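Local coordinates for protein induced by osmotic stress (Scheffersomyces stipitis, PDB 5YWN), which reduces ketones, haloketones among them, probably with NADPH as the hydride donor, at residues F77-S82 against N101-V106; R119-S124 against S188-V193. The protein carries 1 engineered substitution. All blocks are in the same frame, centred on the assembly; numbering follows the deposited sequence.

Interaction 1 (F77-S82 against N101-V106); sequences FLHTAS and NGTKYV. With NAP (NADP nicotinamide-adenine-dinucleotide phosphate), chain B.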
ATOM      1  N   PHE A  77      12.322   9.646   3.050  1.00 22.55           N
ATOM      2  CA  PHE A  77      10.974   9.702   3.579  1.00 17.82           C
ATOM      3  C   PHE A  77      10.025   8.863   2.748  1.00 22.27           C
ATOM      4  O   PHE A  77       9.850   9.118   1.612  1.00 21.83           O
ATOM      5  CB  PHE A  77      10.477  11.126   3.691  1.00 18.29           C
ATOM      6  CG  PHE A  77       9.280  11.312   4.579  1.00 19.88           C
ATOM      7  CD1 PHE A  77       8.051  10.851   4.220  1.00 21.69           C
ATOM      8  CD2 PHE A  77       9.403  11.954   5.789  1.00 25.29           C
ATOM      9  CE1 PHE A  77       6.967  11.031   5.038  1.00 22.88           C
ATOM     10  CE2 PHE A  77       8.333  12.120   6.626  1.00 22.62           C
ATOM     11  CZ  PHE A  77       7.112  11.668   6.245  1.00 24.74           C
ATOM     12  N   LEU A  78       9.408   7.888   3.359  1.00 19.17           N
ATOM     13  CA  LEU A  78       8.354   7.143   2.732  1.00 19.99           C
ATOM     14  C   LEU A  78       7.002   7.514   3.347  1.00 20.76           C
ATOM     15  O   LEU A  78       6.701   7.172   4.465  1.00 22.97           O
ATOM     16  CB  LEU A  78       8.646   5.687   2.823  1.00 18.76           C
ATOM     17  CG  LEU A  78      10.090   5.253   2.614  1.00 19.37           C
ATOM     18  CD1 LEU A  78      10.318   3.801   2.859  1.00 21.08           C
ATOM     19  CD2 LEU A  78      10.557   5.609   1.243  1.00 21.10           C
ATOM     20  N   HIS A  79       6.216   8.233   2.581  1.00 21.35           N
ATOM     21  CA  HIS A  79       4.895   8.636   2.974  1.00 22.98           C
ATOM     22  C   HIS A  79       3.838   7.609   2.566  1.00 21.41           C
ATOM     23  O   HIS A  79       3.423   7.547   1.447  1.00 20.58           O
ATOM     24  CB  HIS A  79       4.580   9.991   2.385  1.00 20.77           C
ATOM     25  CG  HIS A  79       3.262  10.548   2.813  1.00 24.53           C
ATOM     26  ND1 HIS A  79       2.758  10.373   4.066  1.00 23.61           N
ATOM     27  CD2 HIS A  79       2.352  11.283   2.148  1.00 21.11           C
ATOM     28  CE1 HIS A  79       1.600  10.980   4.158  1.00 27.09           C
ATOM     29  NE2 HIS A  79       1.336  11.544   3.009  1.00 22.55           N
ATOM     30  N   THR A  80       3.456   6.793   3.510  1.00 21.11           N
ATOM     31  CA  THR A  80       2.507   5.726   3.275  1.00 21.19           C
ATOM     32  C   THR A  80       1.129   5.877   3.940  1.00 22.76           C
ATOM     33  O   THR A  80       0.196   5.292   3.524  1.00 22.14           O
ATOM     34  CB  THR A  80       3.086   4.352   3.680  1.00 25.04           C
ATOM     35  OG1 THR A  80       3.013   4.201   5.071  1.00 25.25           O
ATOM     36  CG2 THR A  80       4.512   4.171   3.255  1.00 20.77           C
ATOM     37  N   ALA A  81       1.061   6.664   4.979  1.00 22.72           N
ATOM     38  CA  ALA A  81      -0.168   6.868   5.666  1.00 24.05           C
ATOM     39  C   ALA A  81      -1.229   7.559   4.824  1.00 28.49           C
ATOM     40  O   ALA A  81      -0.994   8.539   4.234  1.00 27.94           O
ATOM     41  CB  ALA A  81       0.062   7.619   6.951  1.00 25.70           C
ATOM     42  N   SER A  82      -2.393   6.956   4.791  1.00 27.33           N
ATOM     43  CA  SER A  82      -3.558   7.466   4.147  1.00 26.48           C
ATOM     44  C   SER A  82      -4.800   6.833   4.737  1.00 29.64           C
ATOM     45  O   SER A  82      -4.774   5.715   5.122  1.00 23.59           O
ATOM     46  CB  SER A  82      -3.542   7.105   2.674  1.00 24.65           C
ATOM     47  OG  SER A  82      -3.894   8.163   1.899  1.00 31.13           O
ATOM     48  N   ASN A 101      -4.181  17.237   1.778  1.00 22.85           N
ATOM     49  CA  ASN A 101      -3.504  18.146   2.653  1.00 25.51           C
ATOM     50  C   ASN A 101      -2.372  17.510   3.442  1.00 25.63           C
ATOM     51  O   ASN A 101      -1.334  18.044   3.512  1.00 26.87           O
ATOM     52  CB  ASN A 101      -4.476  18.867   3.550  1.00 27.28           C
ATOM     53  CG  ASN A 101      -5.184  19.999   2.842  1.00 29.96           C
ATOM     54  OD1 ASN A 101      -5.068  20.172   1.669  1.00 28.72           O
ATOM     55  ND2 ASN A 101      -5.915  20.736   3.563  1.00 29.81           N
ATOM     56  N   GLY A 102      -2.594  16.327   3.943  1.00 23.43           N
ATOM     57  CA  GLY A 102      -1.571  15.630   4.649  1.00 24.38           C
ATOM     58  C   GLY A 102      -0.349  15.427   3.764  1.00 24.47           C
ATOM     59  O   GLY A 102       0.728  15.620   4.213  1.00 23.25           O
ATOM     60  N   THR A 103      -0.549  15.058   2.522  1.00 18.19           N
ATOM     61  CA  THR A 103       0.535  14.919   1.599  1.00 22.13           C
ATOM     62  C   THR A 103       1.265  16.254   1.259  1.00 24.79           C
ATOM     63  O   THR A 103       2.416  16.324   1.328  1.00 21.54           O
ATOM     64  CB  THR A 103       0.131  14.120   0.341  1.00 22.76           C
ATOM     65  OG1 THR A 103      -0.207  12.788   0.689  1.00 20.87           O
ATOM     66  CG2 THR A 103       1.176  14.111  -0.623  1.00 19.53           C
ATOM     67  N   LYS A 104       0.511  17.291   0.986  1.00 20.99           N
ATOM     68  CA  LYS A 104       1.012  18.602   0.722  1.00 25.64           C
ATOM     69  C   LYS A 104       1.837  19.134   1.917  1.00 24.15           C
ATOM     70  O   LYS A 104       2.881  19.650   1.752  1.00 24.26           O
ATOM     71  CB  LYS A 104      -0.187  19.537   0.479  1.00 22.33           C
ATOM     72  CG  LYS A 104      -0.854  19.412  -0.865  1.00 20.09           C
ATOM     73  CD  LYS A 104      -1.826  20.532  -1.132  1.00 25.93           C
ATOM     74  CE  LYS A 104      -2.616  20.292  -2.378  1.00 30.70           C
ATOM     75  NZ  LYS A 104      -3.504  21.398  -2.760  1.00 39.12           N
ATOM     76  N   TYR A 105       1.334  18.970   3.105  1.00 23.11           N
ATOM     77  CA  TYR A 105       2.011  19.369   4.327  1.00 25.86           C
ATOM     78  C   TYR A 105       3.298  18.564   4.684  1.00 27.02           C
ATOM     79  O   TYR A 105       4.218  19.109   5.207  1.00 25.93           O
ATOM     80  CB  TYR A 105       1.030  19.528   5.477  1.00 22.93           C
ATOM     81  CG  TYR A 105      -0.087  20.501   5.197  1.00 24.81           C
ATOM     82  CD1 TYR A 105      -0.055  21.326   4.116  1.00 28.39           C
ATOM     83  CD2 TYR A 105      -1.171  20.572   6.012  1.00 28.30           C
ATOM     84  CE1 TYR A 105      -1.065  22.213   3.864  1.00 31.75           C
ATOM     85  CE2 TYR A 105      -2.178  21.455   5.791  1.00 30.98           C
ATOM     86  CZ  TYR A 105      -2.126  22.257   4.700  1.00 32.58           C
ATOM     87  OH  TYR A 105      -3.110  23.119   4.489  1.00 38.11           O
ATOM     88  N   VAL A 106       3.315  17.279   4.393  1.00 24.06           N
ATOM     89  CA  VAL A 106       4.504  16.493   4.620  1.00 23.72           C
ATOM     90  C   VAL A 106       5.640  17.030   3.739  1.00 24.52           C
ATOM     91  O   VAL A 106       6.687  17.252   4.196  1.00 20.72           O
ATOM     92  CB  VAL A 106       4.268  15.004   4.276  1.00 27.38           C
ATOM     93  CG1 VAL A 106       5.530  14.217   4.071  1.00 25.39           C
ATOM     94  CG2 VAL A 106       3.481  14.343   5.351  1.00 30.93           C
TER
HETATM   95  PA  NAP B 401      -3.996   0.277   6.381  1.00 25.43           P
HETATM   96  O1A NAP B 401      -3.455  -1.090   6.722  1.00 24.87           O
HETATM   97  O2A NAP B 401      -5.280   0.759   7.013  1.00 27.30           O
HETATM   98  O5B NAP B 401      -2.847   1.363   6.682  1.00 25.65           O
HETATM   99  C5B NAP B 401      -3.183   2.734   6.884  1.00 29.11           C
HETATM  100  C4B NAP B 401      -2.304   3.323   7.981  1.00 27.40           C
HETATM  101  O4B NAP B 401      -2.235   4.746   7.844  1.00 28.83           O
HETATM  102  C3B NAP B 401      -2.855   3.015   9.365  1.00 29.98           C
HETATM  103  O3B NAP B 401      -1.920   2.240  10.122  1.00 31.97           O
HETATM  104  C2B NAP B 401      -3.107   4.353  10.031  1.00 27.18           C
HETATM  105  O2B NAP B 401      -2.344   4.474  11.228  1.00 28.78           O
HETATM  106  C1B NAP B 401      -2.698   5.415   9.021  1.00 28.47           C
HETATM  107  N9A NAP B 401      -3.858   6.280   8.693  1.00 30.58           N
HETATM  108  C8A NAP B 401      -4.982   5.882   8.065  1.00 30.14           C
HETATM  109  N7A NAP B 401      -5.844   6.922   7.921  1.00 29.22           N
HETATM  110  C5A NAP B 401      -5.270   8.011   8.464  1.00 29.03           C
HETATM  111  C6A NAP B 401      -5.635   9.434   8.649  1.00 29.78           C
HETATM  112  N6A NAP B 401      -6.824   9.915   8.211  1.00 32.69           N
HETATM  113  N1A NAP B 401      -4.742  10.236   9.270  1.00 30.57           N
HETATM  114  C2A NAP B 401      -3.555   9.780   9.713  1.00 28.67           C
HETATM  115  N3A NAP B 401      -3.166   8.499   9.575  1.00 31.59           N
HETATM  116  C4A NAP B 401      -3.960   7.583   8.972  1.00 29.16           C
HETATM  117  O3  NAP B 401      -4.156   0.369   4.781  1.00 26.76           O
HETATM  118  PN  NAP B 401      -3.149  -0.428   3.811  1.00 24.11           P
HETATM  119  O1N NAP B 401      -3.951  -1.426   3.013  1.00 25.88           O
HETATM  120  O2N NAP B 401      -1.970  -0.894   4.634  1.00 20.65           O
HETATM  121  O5D NAP B 401      -2.638   0.725   2.809  1.00 26.85           O
HETATM  122  C5D NAP B 401      -1.340   1.295   2.963  1.00 28.39           C
HETATM  123  C4D NAP B 401      -1.130   2.392   1.927  1.00 20.40           C
HETATM  124  O4D NAP B 401      -0.912   1.815   0.634  1.00 23.84           O
HETATM  125  C3D NAP B 401      -2.336   3.313   1.828  1.00 26.34           C
HETATM  126  O3D NAP B 401      -1.989   4.646   2.214  1.00 24.14           O
HETATM  127  C2D NAP B 401      -2.784   3.273   0.381  1.00 23.48           C
HETATM  128  O2D NAP B 401      -2.758   4.583  -0.196  1.00 26.51           O
HETATM  129  C1D NAP B 401      -1.816   2.347  -0.340  1.00 21.38           C
HETATM  130  N1N NAP B 401      -2.551   1.266  -1.003  1.00 21.83           N
HETATM  131  C2N NAP B 401      -2.769   0.116  -0.352  1.00 25.77           C
HETATM  132  C3N NAP B 401      -3.465  -0.923  -0.963  1.00 24.14           C
HETATM  133  C7N NAP B 401      -3.705  -2.207  -0.227  1.00 23.03           C
HETATM  134  O7N NAP B 401      -4.517  -3.005  -0.666  1.00 23.40           O
HETATM  135  N7N NAP B 401      -3.021  -2.445   0.892  1.00 27.07           N
HETATM  136  C4N NAP B 401      -3.933  -0.759  -2.258  1.00 21.46           C
HETATM  137  C5N NAP B 401      -3.694   0.441  -2.910  1.00 21.80           C
HETATM  138  C6N NAP B 401      -2.994   1.447  -2.254  1.00 21.03           C
HETATM  139  P2B NAP B 401      -2.957   3.998  12.639  1.00 30.98           P
HETATM  140  O1X NAP B 401      -2.235   4.851  13.655  1.00 32.07           O
HETATM  141  O2X NAP B 401      -4.432   4.291  12.513  1.00 27.07           O
HETATM  142  O3X NAP B 401      -2.617   2.528  12.706  1.00 27.27           O
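The hydroxyl oxygen of T103 is held by two groups. It accepts a hydrogen bond from the ring of H79, NE2 to OG1 at 3.1 Å, and it also bonds A99 O one turn back in the helix. T103 OG1 lies at the edge of the imidazole, only 7° out of the ring plane. Across the ring, H79 ND1 is bonded to S8 OG, so both nitrogens have partners and the flip of the ring is fixed. With CG anti to the backbone N (chi1 -176°), the imidazole reaches from the strand to the helix.

V106 covers one face of this ring. Its CG2 stands 4.2 Å from the centroid of the H79 ring, a CH-pi contact over the face. The other methyl, CG1, turns to F77 and touches CE1 at 3.6 Å, in a more off-centre CH-pi contact. The F77 ring also meets F6 of the next strand, nearly parallel to it.

Strand 74-79 and helix 91-113 begin a beta-alpha-beta unit of the Rossmann fold. The short segments run nearly antiparallel, at 170°, with axes 10.8 Å apart. Beyond the strand the chain turns to the cofactor. T80 O accepts a hydrogen bond from the ribose hydroxyl O3D of NADP at 2.6 Å, and A81 CB lies 3.8 Å from O4B of the adenine-side ribose.

Interaction 2 (R119-S124 against S188-V193); sequences RVVYTS and STVNPV. With NAP (NADP nicotinamide-adenine-dinucleotide phosphate), chain B.
V121 and V190 point to the same face of the sheet. Their methyls V121 CG1 and V190 CG2 meet at 4.0 Å. S188 shares this face, and its OG bonds A248 O of the helix packed there. Y122 and T189 point to the other face. T189 CG2 sits at the edge of the Y122 ring, near its plane, and 4.2 Å from Y122 CB.

The strands are neighbours in the parallel sheet of the Rossmann fold. S188 and V190 each give their N-H and take a bond on their O, from S188 N to V120 O (3.0 Å) through to S124 N to V190 O (2.8 Å).

At the end of the strands, N191 bends back along its own strand, CG beside the backbone N (chi1 -59°). Its OD1 accepts from T189 OG1 at 2.8 Å, in the carbonyl plane. ND2 lies against S124 CB and bonds E171 OE1, which also holds S124 OG. A leucine here would probably leave T189 OG1 without its main acceptor and E171 short of one donor.

Just past the strand ends the chain meets the nicotinamide. S124 O lies 3.4 Å from NADP C6N, and V193 O 3.4 Å from C4N, the carbon that carries the hydride in the reduced cofactor.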
ATOM      1  N   ARG A 119      15.535  11.616  -1.006  1.00 17.78           N
ATOM      2  CA  ARG A 119      14.505  10.847  -1.657  1.00 24.35           C
ATOM      3  C   ARG A 119      13.205  10.806  -0.865  1.00 20.74           C
ATOM      4  O   ARG A 119      13.218  10.666   0.300  1.00 19.54           O
ATOM      5  CB  ARG A 119      14.974   9.451  -2.026  1.00 21.14           C
ATOM      6  CG  ARG A 119      16.167   9.389  -2.930  1.00 21.00           C
ATOM      7  CD  ARG A 119      15.807   9.674  -4.358  1.00 19.72           C
ATOM      8  NE  ARG A 119      15.281   8.522  -5.007  1.00 24.63           N
ATOM      9  CZ  ARG A 119      15.996   7.679  -5.707  1.00 26.39           C
ATOM     10  NH1 ARG A 119      17.249   7.897  -5.880  1.00 25.19           N
ATOM     11  NH2 ARG A 119      15.447   6.635  -6.221  1.00 20.48           N
ATOM     12  N   VAL A 120      12.114  10.968  -1.572  1.00 17.11           N
ATOM     13  CA  VAL A 120      10.795  10.796  -1.075  1.00 16.48           C
ATOM     14  C   VAL A 120      10.001   9.837  -1.980  1.00 20.92           C
ATOM     15  O   VAL A 120      10.047   9.943  -3.184  1.00 19.26           O
ATOM     16  CB  VAL A 120      10.063  12.113  -0.944  1.00 19.96           C
ATOM     17  CG1 VAL A 120       8.613  11.899  -0.581  1.00 20.08           C
ATOM     18  CG2 VAL A 120      10.783  13.088  -0.029  1.00 20.00           C
ATOM     19  N   VAL A 121       9.304   8.918  -1.349  1.00 16.67           N
ATOM     20  CA  VAL A 121       8.443   7.997  -2.037  1.00 20.34           C
ATOM     21  C   VAL A 121       7.039   8.166  -1.513  1.00 20.21           C
ATOM     22  O   VAL A 121       6.802   8.077  -0.345  1.00 22.89           O
ATOM     23  CB  VAL A 121       8.859   6.531  -1.863  1.00 18.73           C
ATOM     24  CG1 VAL A 121       8.010   5.611  -2.678  1.00 18.01           C
ATOM     25  CG2 VAL A 121      10.300   6.310  -2.080  1.00 18.49           C
ATOM     26  N   TYR A 122       6.115   8.401  -2.407  1.00 19.87           N
ATOM     27  CA  TYR A 122       4.747   8.471  -2.035  1.00 18.33           C
ATOM     28  C   TYR A 122       4.020   7.179  -2.406  1.00 19.34           C
ATOM     29  O   TYR A 122       4.097   6.745  -3.497  1.00 18.79           O
ATOM     30  CB  TYR A 122       4.072   9.654  -2.682  1.00 18.35           C
ATOM     31  CG  TYR A 122       2.616   9.701  -2.422  1.00 20.87           C
ATOM     32  CD1 TYR A 122       2.148   9.921  -1.159  1.00 20.71           C
ATOM     33  CD2 TYR A 122       1.714   9.453  -3.409  1.00 21.00           C
ATOM     34  CE1 TYR A 122       0.831   9.950  -0.887  1.00 20.59           C
ATOM     35  CE2 TYR A 122       0.391   9.474  -3.155  1.00 19.17           C
ATOM     36  CZ  TYR A 122      -0.037   9.706  -1.876  1.00 21.00           C
ATOM     37  OH  TYR A 122      -1.310   9.703  -1.586  1.00 29.65           O
ATOM     38  N   THR A 123       3.312   6.608  -1.462  1.00 19.47           N
ATOM     39  CA  THR A 123       2.544   5.417  -1.709  1.00 19.27           C
ATOM     40  C   THR A 123       1.167   5.826  -2.310  1.00 18.11           C
ATOM     41  O   THR A 123       0.312   6.244  -1.650  1.00 19.03           O
ATOM     42  CB  THR A 123       2.317   4.530  -0.460  1.00 19.91           C
ATOM     43  OG1 THR A 123       3.506   4.278   0.234  1.00 22.29           O
ATOM     44  CG2 THR A 123       1.629   3.221  -0.832  1.00 18.40           C
ATOM     45  N   SER A 124       1.047   5.668  -3.598  1.00 17.15           N
ATOM     46  CA  SER A 124      -0.172   5.967  -4.291  1.00 22.26           C
ATOM     47  C   SER A 124      -0.981   4.682  -4.441  1.00 23.07           C
ATOM     48  O   SER A 124      -0.986   3.889  -3.566  1.00 20.87           O
ATOM     49  CB  SER A 124       0.086   6.633  -5.629  1.00 20.38           C
ATOM     50  OG  SER A 124      -1.011   7.280  -6.144  1.00 21.39           O
ATOM     51  N   SER A 188       9.435   9.815  -6.118  1.00 20.14           N
ATOM     52  CA  SER A 188       8.928   8.704  -6.859  1.00 18.42           C
ATOM     53  C   SER A 188       7.660   8.151  -6.217  1.00 19.34           C
ATOM     54  O   SER A 188       7.443   8.370  -5.087  1.00 18.37           O
ATOM     55  CB  SER A 188      10.006   7.659  -7.030  1.00 23.39           C
ATOM     56  OG  SER A 188      10.385   7.105  -5.836  1.00 25.16           O
ATOM     57  N   THR A 189       6.826   7.468  -6.983  1.00 20.87           N
ATOM     58  CA  THR A 189       5.600   6.913  -6.449  1.00 19.01           C
ATOM     59  C   THR A 189       5.520   5.440  -6.692  1.00 19.05           C
ATOM     60  O   THR A 189       6.068   4.948  -7.612  1.00 21.79           O
ATOM     61  CB  THR A 189       4.286   7.583  -6.973  1.00 22.85           C
ATOM     62  OG1 THR A 189       3.997   7.175  -8.301  1.00 22.61           O
ATOM     63  CG2 THR A 189       4.333   9.079  -6.884  1.00 19.55           C
ATOM     64  N   VAL A 190       4.792   4.770  -5.831  1.00 20.02           N
ATOM     65  CA  VAL A 190       4.431   3.390  -6.006  1.00 17.66           C
ATOM     66  C   VAL A 190       2.902   3.250  -6.080  1.00 20.44           C
ATOM     67  O   VAL A 190       2.210   3.695  -5.231  1.00 21.00           O
ATOM     68  CB  VAL A 190       5.071   2.514  -4.941  1.00 20.17           C
ATOM     69  CG1 VAL A 190       4.643   1.086  -5.080  1.00 21.23           C
ATOM     70  CG2 VAL A 190       6.563   2.645  -4.975  1.00 17.78           C
ATOM     71  N   ASN A 191       2.422   2.625  -7.123  1.00 20.10           N
ATOM     72  CA  ASN A 191       1.009   2.567  -7.447  1.00 19.14           C
ATOM     73  C   ASN A 191       0.495   1.105  -7.487  1.00 21.70           C
ATOM     74  O   ASN A 191       0.461   0.457  -8.486  1.00 17.98           O
ATOM     75  CB  ASN A 191       0.704   3.305  -8.757  1.00 14.09           C
ATOM     76  CG  ASN A 191       1.097   4.752  -8.727  1.00 20.13           C
ATOM     77  OD1 ASN A 191       2.204   5.074  -8.563  1.00 20.67           O
ATOM     78  ND2 ASN A 191       0.146   5.599  -8.877  1.00 20.71           N
ATOM     79  N   PRO A 192       0.174   0.580  -6.329  1.00 21.72           N
ATOM     80  CA  PRO A 192      -0.294  -0.798  -6.229  1.00 21.89           C
ATOM     81  C   PRO A 192      -1.772  -1.029  -6.505  1.00 19.71           C
ATOM     82  O   PRO A 192      -2.579  -0.199  -6.302  1.00 17.99           O
ATOM     83  CB  PRO A 192       0.023  -1.186  -4.795  1.00 17.23           C
ATOM     84  CG  PRO A 192       0.565  -0.020  -4.183  1.00 21.90           C
ATOM     85  CD  PRO A 192       0.322   1.157  -5.015  1.00 20.83           C
ATOM     86  N   VAL A 193      -2.050  -2.254  -6.903  1.00 23.08           N
ATOM     87  CA  VAL A 193      -3.363  -2.854  -6.930  1.00 24.16           C
ATOM     88  C   VAL A 193      -3.703  -3.475  -5.563  1.00 21.43           C
ATOM     89  O   VAL A 193      -3.090  -3.146  -4.601  1.00 21.08           O
ATOM     90  CB  VAL A 193      -3.512  -3.867  -8.085  1.00 24.01           C
ATOM     91  CG1 VAL A 193      -3.235  -3.197  -9.394  1.00 21.77           C
ATOM     92  CG2 VAL A 193      -2.615  -5.057  -7.872  1.00 19.85           C
TER
HETATM   93  PA  NAP B 401      -3.996   0.277   6.381  1.00 25.43           P
HETATM   94  O1A NAP B 401      -3.455  -1.090   6.722  1.00 24.87           O
HETATM   95  O2A NAP B 401      -5.280   0.759   7.013  1.00 27.30           O
HETATM   96  O5B NAP B 401      -2.847   1.363   6.682  1.00 25.65           O
HETATM   97  C5B NAP B 401      -3.183   2.734   6.884  1.00 29.11           C
HETATM   98  C4B NAP B 401      -2.304   3.323   7.981  1.00 27.40           C
HETATM   99  O4B NAP B 401      -2.235   4.746   7.844  1.00 28.83           O
HETATM  100  C3B NAP B 401      -2.855   3.015   9.365  1.00 29.98           C
HETATM  101  O3B NAP B 401      -1.920   2.240  10.122  1.00 31.97           O
HETATM  102  C2B NAP B 401      -3.107   4.353  10.031  1.00 27.18           C
HETATM  103  O2B NAP B 401      -2.344   4.474  11.228  1.00 28.78           O
HETATM  104  C1B NAP B 401      -2.698   5.415   9.021  1.00 28.47           C
HETATM  105  N9A NAP B 401      -3.858   6.280   8.693  1.00 30.58           N
HETATM  106  C8A NAP B 401      -4.982   5.882   8.065  1.00 30.14           C
HETATM  107  N7A NAP B 401      -5.844   6.922   7.921  1.00 29.22           N
HETATM  108  C5A NAP B 401      -5.270   8.011   8.464  1.00 29.03           C
HETATM  109  C6A NAP B 401      -5.635   9.434   8.649  1.00 29.78           C
HETATM  110  N6A NAP B 401      -6.824   9.915   8.211  1.00 32.69           N
HETATM  111  N1A NAP B 401      -4.742  10.236   9.270  1.00 30.57           N
HETATM  112  C2A NAP B 401      -3.555   9.780   9.713  1.00 28.67           C
HETATM  113  N3A NAP B 401      -3.166   8.499   9.575  1.00 31.59           N
HETATM  114  C4A NAP B 401      -3.960   7.583   8.972  1.00 29.16           C
HETATM  115  O3  NAP B 401      -4.156   0.369   4.781  1.00 26.76           O
HETATM  116  PN  NAP B 401      -3.149  -0.428   3.811  1.00 24.11           P
HETATM  117  O1N NAP B 401      -3.951  -1.426   3.013  1.00 25.88           O
HETATM  118  O2N NAP B 401      -1.970  -0.894   4.634  1.00 20.65           O
HETATM  119  O5D NAP B 401      -2.638   0.725   2.809  1.00 26.85           O
HETATM  120  C5D NAP B 401      -1.340   1.295   2.963  1.00 28.39           C
HETATM  121  C4D NAP B 401      -1.130   2.392   1.927  1.00 20.40           C
HETATM  122  O4D NAP B 401      -0.912   1.815   0.634  1.00 23.84           O
HETATM  123  C3D NAP B 401      -2.336   3.313   1.828  1.00 26.34           C
HETATM  124  O3D NAP B 401      -1.989   4.646   2.214  1.00 24.14           O
HETATM  125  C2D NAP B 401      -2.784   3.273   0.381  1.00 23.48           C
HETATM  126  O2D NAP B 401      -2.758   4.583  -0.196  1.00 26.51           O
HETATM  127  C1D NAP B 401      -1.816   2.347  -0.340  1.00 21.38           C
HETATM  128  N1N NAP B 401      -2.551   1.266  -1.003  1.00 21.83           N
HETATM  129  C2N NAP B 401      -2.769   0.116  -0.352  1.00 25.77           C
HETATM  130  C3N NAP B 401      -3.465  -0.923  -0.963  1.00 24.14           C
HETATM  131  C7N NAP B 401      -3.705  -2.207  -0.227  1.00 23.03           C
HETATM  132  O7N NAP B 401      -4.517  -3.005  -0.666  1.00 23.40           O
HETATM  133  N7N NAP B 401      -3.021  -2.445   0.892  1.00 27.07           N
HETATM  134  C4N NAP B 401      -3.933  -0.759  -2.258  1.00 21.46           C
HETATM  135  C5N NAP B 401      -3.694   0.441  -2.910  1.00 21.80           C
HETATM  136  C6N NAP B 401      -2.994   1.447  -2.254  1.00 21.03           C
HETATM  137  P2B NAP B 401      -2.957   3.998  12.639  1.00 30.98           P
HETATM  138  O1X NAP B 401      -2.235   4.851  13.655  1.00 32.07           O
HETATM  139  O2X NAP B 401      -4.432   4.291  12.513  1.00 27.07           O
HETATM  140  O3X NAP B 401      -2.617   2.528  12.706  1.00 27.27           O

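Both contacts are buried in the core, and neither has an exposed touching residue. They share one sheet. Interaction 1 sets strand 74-79 against the helix that covers it, while interaction 2 sets strand 119-123 beside strand 186-192. The helix leads along the chain into strand 119-123, and the two contacts touch directly: H79 N to V121 O and F77 O to V121 N are both 3.0 Å. The chemistry differs with the place. Strand on helix is side-chain work, with one imidazole bond and methyls on rings. Strand on strand rests on backbone bonds. Both end at NADP, interaction 1 at the two riboses and interaction 2 chiefly at the nicotinamide end.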